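Local coordinates for protein designed CISK-PX domain (Synthetic construct, PDB 4OXW) that is a computationally designed version of the CISK PX domain, a fold whose natural members typically bind membrane phosphoinositides, an activity it may or may not retain, at residues D47-W50 / L51-L55; E89-I92 / Q93-S97; A75-E78 / Q79-E82. All blocks are in the same frame, centred on the assembly; numbering follows the deposited sequence.

Contact 1 of 3, residues D47-W50 / L51-L55; sequences DFYW and LHKKL
The shortest bond across residues 47-50 and 51-55 runs from the amide of H52 to the carbonyl oxygen of the buried F48, N to O 2.9 Å. It is one of four successive i to i+4 bonds of an alpha helix, and on this scaffold residues four apart bring their side chains together. W50 and K54 are the clearest example. The K54 chain folds at CG, chi2 -46°, and passes across the indole so that CG lies 3.6 Å from the centroid of the W50 six-membered ring, nearly on its normal: a CH-pi contact over the face. Farther along the same lysine, CE meets W50 CZ2 at 3.8 Å. One position earlier, Y49 and K53 also pair, without the face-on geometry, K53 CE lying 3.3 Å from Y49 OH and oblique to the phenol ring. Here too the aliphatic part of a lysine does the touching; the Y49 hydroxyl is hydrogen-bonded to K69. Another side of helix 45-58 turns inward: F48 meets F110 edge-to-face and touches L88, L51 also packs on F110, and L55 reaches V107 and I95. This stretch of helix 45-58 thus packs on helices 105-112 and 78-96, while H52 and Y49 touch the loop at L66.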
loop_
_atom_site.group_PDB
_atom_site.type_symbol
_atom_site.label_atom_id
_atom_site.label_comp_id
_atom_site.label_asym_id
_atom_site.label_seq_id
_atom_site.Cartn_x
_atom_site.Cartn_y
_atom_site.Cartn_z
ATOM N N ASP A 47 -6.914 2.887 0.691
ATOM C CA ASP A 47 -5.904 3.970 0.584
ATOM C C ASP A 47 -5.016 3.779 -0.651
ATOM O O ASP A 47 -4.739 4.734 -1.416
ATOM C CB ASP A 47 -5.053 4.090 1.808
ATOM C CG ASP A 47 -5.854 4.355 3.081
ATOM O OD1 ASP A 47 -6.790 5.162 3.018
ATOM O OD2 ASP A 47 -5.426 3.843 4.127
ATOM N N PHE A 48 -4.524 2.572 -0.851
ATOM C CA PHE A 48 -3.763 2.229 -2.040
ATOM C C PHE A 48 -4.559 2.456 -3.314
ATOM O O PHE A 48 -4.033 2.944 -4.301
ATOM C CB PHE A 48 -3.328 0.777 -2.084
ATOM C CG PHE A 48 -2.204 0.406 -1.162
ATOM C CD1 PHE A 48 -0.890 0.356 -1.646
ATOM C CD2 PHE A 48 -2.433 0.020 0.145
ATOM C CE1 PHE A 48 0.137 -0.051 -0.808
ATOM C CE2 PHE A 48 -1.396 -0.384 0.991
ATOM C CZ PHE A 48 -0.103 -0.429 0.497
ATOM N N TYR A 49 -5.853 2.131 -3.289
ATOM C CA TYR A 49 -6.707 2.281 -4.462
ATOM C C TYR A 49 -6.886 3.764 -4.842
ATOM O O TYR A 49 -6.782 4.106 -6.018
ATOM C CB TYR A 49 -8.057 1.642 -4.169
ATOM C CG TYR A 49 -8.988 1.590 -5.359
ATOM C CD1 TYR A 49 -8.984 0.504 -6.223
ATOM C CD2 TYR A 49 -9.882 2.609 -5.572
ATOM C CE1 TYR A 49 -9.826 0.465 -7.317
ATOM C CE2 TYR A 49 -10.743 2.569 -6.641
ATOM C CZ TYR A 49 -10.709 1.505 -7.503
ATOM O OH TYR A 49 -11.595 1.497 -8.557
ATOM N N TRP A 50 -7.119 4.611 -3.847
ATOM C CA TRP A 50 -7.217 6.055 -4.059
ATOM C C TRP A 50 -5.889 6.609 -4.611
ATOM O O TRP A 50 -5.911 7.361 -5.607
ATOM C CB TRP A 50 -7.620 6.787 -2.776
ATOM C CG TRP A 50 -8.084 8.219 -3.017
ATOM C CD1 TRP A 50 -9.353 8.636 -3.302
ATOM C CD2 TRP A 50 -7.272 9.383 -2.994
ATOM N NE1 TRP A 50 -9.372 10.010 -3.472
ATOM C CE2 TRP A 50 -8.113 10.496 -3.271
ATOM C CE3 TRP A 50 -5.919 9.605 -2.777
ATOM C CZ2 TRP A 50 -7.632 11.788 -3.337
ATOM C CZ3 TRP A 50 -5.446 10.887 -2.820
ATOM C CH2 TRP A 50 -6.301 11.970 -3.107
ATOM N N LEU A 51 -4.759 6.229 -3.996
ATOM C CA LEU A 51 -3.439 6.661 -4.465
ATOM C C LEU A 51 -3.287 6.284 -5.948
ATOM O O LEU A 51 -2.874 7.093 -6.796
ATOM C CB LEU A 51 -2.338 5.982 -3.654
ATOM C CG LEU A 51 -0.952 6.224 -4.224
ATOM C CD1 LEU A 51 -0.577 7.690 -4.029
ATOM C CD2 LEU A 51 0.037 5.311 -3.537
ATOM N N HIS A 52 -3.624 5.036 -6.275
ATOM C CA HIS A 52 -3.475 4.533 -7.615
ATOM C C HIS A 52 -4.283 5.329 -8.622
ATOM O O HIS A 52 -3.785 5.716 -9.677
ATOM C CB HIS A 52 -3.985 3.123 -7.636
ATOM C CG HIS A 52 -3.864 2.466 -8.958
ATOM N ND1 HIS A 52 -2.641 2.150 -9.517
ATOM C CD2 HIS A 52 -4.805 2.043 -9.829
ATOM C CE1 HIS A 52 -2.842 1.556 -10.676
ATOM N NE2 HIS A 52 -4.145 1.489 -10.892
ATOM N N LYS A 53 -5.543 5.580 -8.299
ATOM C CA LYS A 53 -6.403 6.298 -9.250
ATOM C C LYS A 53 -5.850 7.702 -9.501
ATOM O O LYS A 53 -5.838 8.161 -10.647
ATOM C CB LYS A 53 -7.838 6.362 -8.730
ATOM C CG LYS A 53 -8.601 5.044 -8.836
ATOM C CD LYS A 53 -8.701 4.515 -10.264
ATOM C CE LYS A 53 -9.399 3.166 -10.299
ATOM N NZ LYS A 53 -9.053 2.379 -11.516
ATOM N N LYS A 54 -5.347 8.363 -8.469
ATOM C CA LYS A 54 -4.834 9.739 -8.623
ATOM C C LYS A 54 -3.497 9.756 -9.307
ATOM O O LYS A 54 -3.239 10.628 -10.116
ATOM C CB LYS A 54 -4.760 10.462 -7.277
ATOM C CG LYS A 54 -6.118 10.598 -6.630
ATOM C CD LYS A 54 -7.155 11.085 -7.652
ATOM C CE LYS A 54 -8.331 11.799 -7.023
ATOM N NZ LYS A 54 -9.603 11.685 -7.795
ATOM N N LEU A 55 -2.642 8.790 -9.003
ATOM C CA LEU A 55 -1.354 8.701 -9.696
ATOM C C LEU A 55 -1.500 8.359 -11.137
ATOM O O LEU A 55 -0.746 8.858 -11.994
ATOM C CB LEU A 55 -0.463 7.641 -9.064
ATOM C CG LEU A 55 0.336 8.084 -7.879
ATOM C CD1 LEU A 55 1.180 6.888 -7.448
ATOM C CD2 LEU A 55 1.275 9.267 -8.136
#

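Contact 2 of 3, residues E89-I92 / Q93-S97; sequences EKYI and QRIVS
E89 meets Q93 one turn on, their side chains side by side and pointing the same way, with carboxylate and amide planes only 3° apart. The touch is between E89 CG and Q93 NE2, 3.5 Å, while the polar ends turn to strand 9-18: E89 OE2 accepts from the amide of I12, and Q93 NE2 donates to the carbonyl of V10. Next, K90 stretches out fully and runs alongside R94, whose chain bends at chi2 (-88°) and brings the guanidinium back beside the lysine, R94 NH1 3.1 Å from K90 CE. K90 NZ and R94 NH1 stand 4.1 Å apart, a proximity of like charges that is probably softened by solvent, since both residues are exposed. Y91 lays a ring face against I95: its CE2 is 4.0 Å from I95 CG1, which sits above the plane toward the rim. The amide of I95 donates to the Y91 carbonyl oxygen at 2.9 Å. I92 then crosses I95 obliquely, CD1 to CB 4.2 Å, and its carbonyl accepts from V96 N at 3.0 Å. Residues three and four apart share a side of helix 78-96. E89, I92 and Q93 reach strand 9-18, I92, I95 and V96 press on helix 105-112, and Y91 meets H52 of helix 45-58.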
loop_
_atom_site.group_PDB
_atom_site.type_symbol
_atom_site.label_atom_id
_atom_site.label_comp_id
_atom_site.label_asym_id
_atom_site.label_seq_id
_atom_site.Cartn_x
_atom_site.Cartn_y
_atom_site.Cartn_z
ATOM N N GLU A 89 2.850 -4.955 -1.714
ATOM C CA GLU A 89 4.291 -4.726 -1.509
ATOM C C GLU A 89 5.033 -4.510 -2.845
ATOM O O GLU A 89 5.783 -3.548 -3.010
ATOM C CB GLU A 89 4.935 -5.867 -0.714
ATOM C CG GLU A 89 6.433 -5.699 -0.529
ATOM C CD GLU A 89 7.028 -6.815 0.313
ATOM O OE1 GLU A 89 7.102 -7.935 -0.224
ATOM O OE2 GLU A 89 7.385 -6.579 1.496
ATOM N N LYS A 90 4.792 -5.381 -3.807
ATOM C CA LYS A 90 5.405 -5.240 -5.151
ATOM C C LYS A 90 4.954 -3.926 -5.766
ATOM O O LYS A 90 5.751 -3.175 -6.364
ATOM C CB LYS A 90 5.000 -6.438 -6.034
ATOM C CG LYS A 90 5.491 -6.301 -7.463
ATOM C CD LYS A 90 5.327 -7.633 -8.192
ATOM C CE LYS A 90 5.420 -7.468 -9.708
ATOM N NZ LYS A 90 5.097 -8.730 -10.452
ATOM N N TYR A 91 3.671 -3.588 -5.597
ATOM C CA TYR A 91 3.139 -2.323 -6.138
ATOM C C TYR A 91 3.882 -1.085 -5.609
ATOM O O TYR A 91 4.406 -0.263 -6.377
ATOM C CB TYR A 91 1.671 -2.196 -5.794
ATOM C CG TYR A 91 1.021 -0.920 -6.296
ATOM C CD1 TYR A 91 0.548 -0.836 -7.605
ATOM C CD2 TYR A 91 0.840 0.173 -5.454
ATOM C CE1 TYR A 91 -0.025 0.339 -8.081
ATOM C CE2 TYR A 91 0.245 1.340 -5.899
ATOM C CZ TYR A 91 -0.167 1.432 -7.217
ATOM O OH TYR A 91 -0.740 2.603 -7.635
ATOM N N ILE A 92 3.937 -0.962 -4.283
ATOM C CA ILE A 92 4.542 0.218 -3.693
ATOM C C ILE A 92 6.067 0.233 -3.946
ATOM O O ILE A 92 6.657 1.314 -4.134
ATOM C CB ILE A 92 4.133 0.418 -2.204
ATOM C CG1 ILE A 92 4.474 1.839 -1.747
ATOM C CG2 ILE A 92 4.787 -0.623 -1.294
ATOM C CD1 ILE A 92 3.747 2.970 -2.459
ATOM N N GLN A 93 6.682 -0.941 -4.013
ATOM C CA GLN A 93 8.141 -1.011 -4.389
ATOM C C GLN A 93 8.361 -0.487 -5.792
ATOM O O GLN A 93 9.339 0.237 -6.063
ATOM C CB GLN A 93 8.686 -2.436 -4.216
ATOM C CG GLN A 93 8.839 -2.828 -2.779
ATOM C CD GLN A 93 9.255 -4.272 -2.538
ATOM O OE1 GLN A 93 9.177 -5.116 -3.417
ATOM N NE2 GLN A 93 9.699 -4.557 -1.313
ATOM N N ARG A 94 7.456 -0.859 -6.697
ATOM C CA ARG A 94 7.551 -0.384 -8.056
ATOM C C ARG A 94 7.352 1.101 -8.124
ATOM O O ARG A 94 8.033 1.783 -8.883
ATOM C CB ARG A 94 6.538 -1.095 -8.905
ATOM C CG ARG A 94 6.990 -2.470 -9.319
ATOM C CD ARG A 94 7.792 -2.365 -10.620
ATOM N NE ARG A 94 8.518 -3.588 -10.983
ATOM C CZ ARG A 94 7.948 -4.772 -11.206
ATOM N NH1 ARG A 94 6.627 -4.924 -11.077
ATOM N NH2 ARG A 94 8.709 -5.811 -11.536
ATOM N N ILE A 95 6.394 1.637 -7.371
ATOM C CA ILE A 95 6.221 3.075 -7.337
ATOM C C ILE A 95 7.494 3.799 -6.909
ATOM O O ILE A 95 7.904 4.759 -7.568
ATOM C CB ILE A 95 5.044 3.464 -6.390
ATOM C CG1 ILE A 95 3.730 2.993 -6.982
ATOM C CG2 ILE A 95 5.070 4.961 -6.078
ATOM C CD1 ILE A 95 3.186 3.823 -8.097
ATOM N N VAL A 96 8.121 3.369 -5.821
ATOM C CA VAL A 96 9.219 4.120 -5.222
ATOM C C VAL A 96 10.495 3.929 -6.068
ATOM O O VAL A 96 11.447 4.705 -5.925
ATOM C CB VAL A 96 9.417 3.701 -3.773
ATOM C CG1 VAL A 96 10.746 4.142 -3.191
ATOM C CG2 VAL A 96 8.257 4.304 -2.985
ATOM N N SER A 97 10.475 2.924 -6.941
ATOM C CA SER A 97 11.588 2.699 -7.886
ATOM C C SER A 97 11.640 3.777 -8.974
ATOM O O SER A 97 12.664 3.903 -9.651
ATOM C CB SER A 97 11.501 1.309 -8.535
ATOM O OG SER A 97 10.651 1.378 -9.685
#

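Contact 3 of 3, residues A75-E78 / Q79-E82; sequences ALDE and QILE
D77, the N-cap residue of helix 78-96, lies beside Q79, the two side chains pointing the same way, a textbook case of an aspartate closing the first turn. With CG set anti to the D77 backbone N (chi1 -160°), the carboxylate turns back to the first amides of that turn. Its OD1 accepts from Q79 N at 2.7 Å and, weakly, from I80 N at 3.5 Å. The Q79 amide comes in on the anti side of OD1, 26° out of the carboxylate plane, and the carboxylate and side-chain amide planes of D77 and Q79 are inclined by 27°. I80 is turned differently, crossing D77 at about a right angle so that its CD1 rests 3.9 Å from D77 CB and adds an apolar contact to the cap. The negative carboxylate would also suit the positive end of the helix dipole. L81 looks inward, touching F15 and K17 of strand 9-18 and V26 and Y28 of strand 25-34, so L81 packs against the sheet. E82 forms a salt bridge with K85. Regular helical bonding starts with L81 N, which donates to D77 O at 3.1 Å, while L81 CG packs 3.5 Å from that same oxygen.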
loop_
_atom_site.group_PDB
_atom_site.type_symbol
_atom_site.label_atom_id
_atom_site.label_comp_id
_atom_site.label_asym_id
_atom_site.label_seq_id
_atom_site.Cartn_x
_atom_site.Cartn_y
_atom_site.Cartn_z
ATOM N N ALA A 75 -13.237 -10.494 6.052
ATOM C CA ALA A 75 -11.782 -10.506 6.042
ATOM C C ALA A 75 -11.318 -11.912 6.435
ATOM O O ALA A 75 -10.155 -12.137 6.781
ATOM C CB ALA A 75 -11.248 -9.469 7.012
ATOM N N LEU A 76 -12.250 -12.858 6.360
ATOM C CA LEU A 76 -12.065 -14.188 6.920
ATOM C C LEU A 76 -10.831 -14.876 6.364
ATOM O O LEU A 76 -10.164 -15.617 7.089
ATOM C CB LEU A 76 -13.301 -15.061 6.648
ATOM C CG LEU A 76 -13.208 -16.527 7.081
ATOM C CD1 LEU A 76 -13.159 -16.617 8.599
ATOM C CD2 LEU A 76 -14.362 -17.345 6.515
ATOM N N ASP A 77 -10.524 -14.642 5.088
ATOM C CA ASP A 77 -9.537 -15.474 4.442
ATOM C C ASP A 77 -8.134 -14.894 4.488
ATOM O O ASP A 77 -7.756 -14.012 3.739
ATOM C CB ASP A 77 -9.937 -15.882 3.035
ATOM C CG ASP A 77 -9.173 -17.116 2.562
ATOM O OD1 ASP A 77 -8.053 -17.340 3.061
ATOM O OD2 ASP A 77 -9.682 -17.877 1.701
ATOM N N GLU A 78 -7.331 -15.436 5.389
ATOM C CA GLU A 78 -5.966 -15.001 5.517
ATOM C C GLU A 78 -5.132 -15.403 4.361
ATOM O O GLU A 78 -4.103 -14.793 4.125
ATOM C CB GLU A 78 -5.346 -15.532 6.829
ATOM C CG GLU A 78 -5.804 -14.738 8.044
ATOM C CD GLU A 78 -6.917 -15.420 8.795
ATOM O OE1 GLU A 78 -7.538 -16.337 8.211
ATOM O OE2 GLU A 78 -7.163 -15.044 9.964
ATOM N N GLN A 79 -5.527 -16.422 3.596
ATOM C CA GLN A 79 -4.750 -16.800 2.477
ATOM C C GLN A 79 -4.859 -15.691 1.398
ATOM O O GLN A 79 -3.855 -15.317 0.768
ATOM C CB GLN A 79 -5.209 -18.145 1.953
ATOM C CG GLN A 79 -5.005 -18.381 0.485
ATOM C CD GLN A 79 -5.807 -19.586 0.019
ATOM O OE1 GLN A 79 -5.247 -20.663 -0.194
ATOM N NE2 GLN A 79 -7.136 -19.419 -0.100
ATOM N N ILE A 80 -6.072 -15.178 1.237
ATOM C CA ILE A 80 -6.310 -14.019 0.316
ATOM C C ILE A 80 -5.514 -12.784 0.785
ATOM O O ILE A 80 -4.884 -12.082 -0.017
ATOM C CB ILE A 80 -7.813 -13.690 0.261
ATOM C CG1 ILE A 80 -8.531 -14.747 -0.589
ATOM C CG2 ILE A 80 -8.064 -12.290 -0.267
ATOM C CD1 ILE A 80 -10.033 -14.542 -0.615
ATOM N N LEU A 81 -5.545 -12.525 2.079
ATOM C CA LEU A 81 -4.787 -11.390 2.656
ATOM C C LEU A 81 -3.273 -11.542 2.489
ATOM O O LEU A 81 -2.582 -10.563 2.196
ATOM C CB LEU A 81 -5.162 -11.144 4.116
ATOM C CG LEU A 81 -6.604 -10.792 4.477
ATOM C CD1 LEU A 81 -6.893 -10.655 5.952
ATOM C CD2 LEU A 81 -7.055 -9.554 3.692
ATOM N N GLU A 82 -2.710 -12.753 2.634
ATOM C CA GLU A 82 -1.300 -12.887 2.389
ATOM C C GLU A 82 -0.891 -12.557 0.952
ATOM O O GLU A 82 0.142 -11.938 0.725
ATOM C CB GLU A 82 -0.798 -14.303 2.690
ATOM C CG GLU A 82 -0.879 -14.726 4.136
ATOM C CD GLU A 82 -0.000 -13.942 5.093
ATOM O OE1 GLU A 82 0.931 -13.229 4.663
ATOM O OE2 GLU A 82 -0.323 -13.993 6.297
#

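In the fold
Contacts 2 and 3 sit on the same helix, 78-96: contact 3 caps its beginning, contact 2 occupies its last turns, and their centres lie about 21 Å apart. Contact 1 belongs to the preceding helix, 45-58, and joins contact 2 directly, with centres about 13 Å apart. At that junction H52 ND1 and Y91 OH form a probable hydrogen bond of 2.7 Å, and L55 CD1 packs against I95 CD1 at 3.7 Å. Contact 3 touches neither, coming no nearer than about 10 Å to contact 1 and 8 Å to contact 2 between nearest atoms. Contacts 1 and 2 therefore illustrate how local pairings along two helices meet where the helices pack.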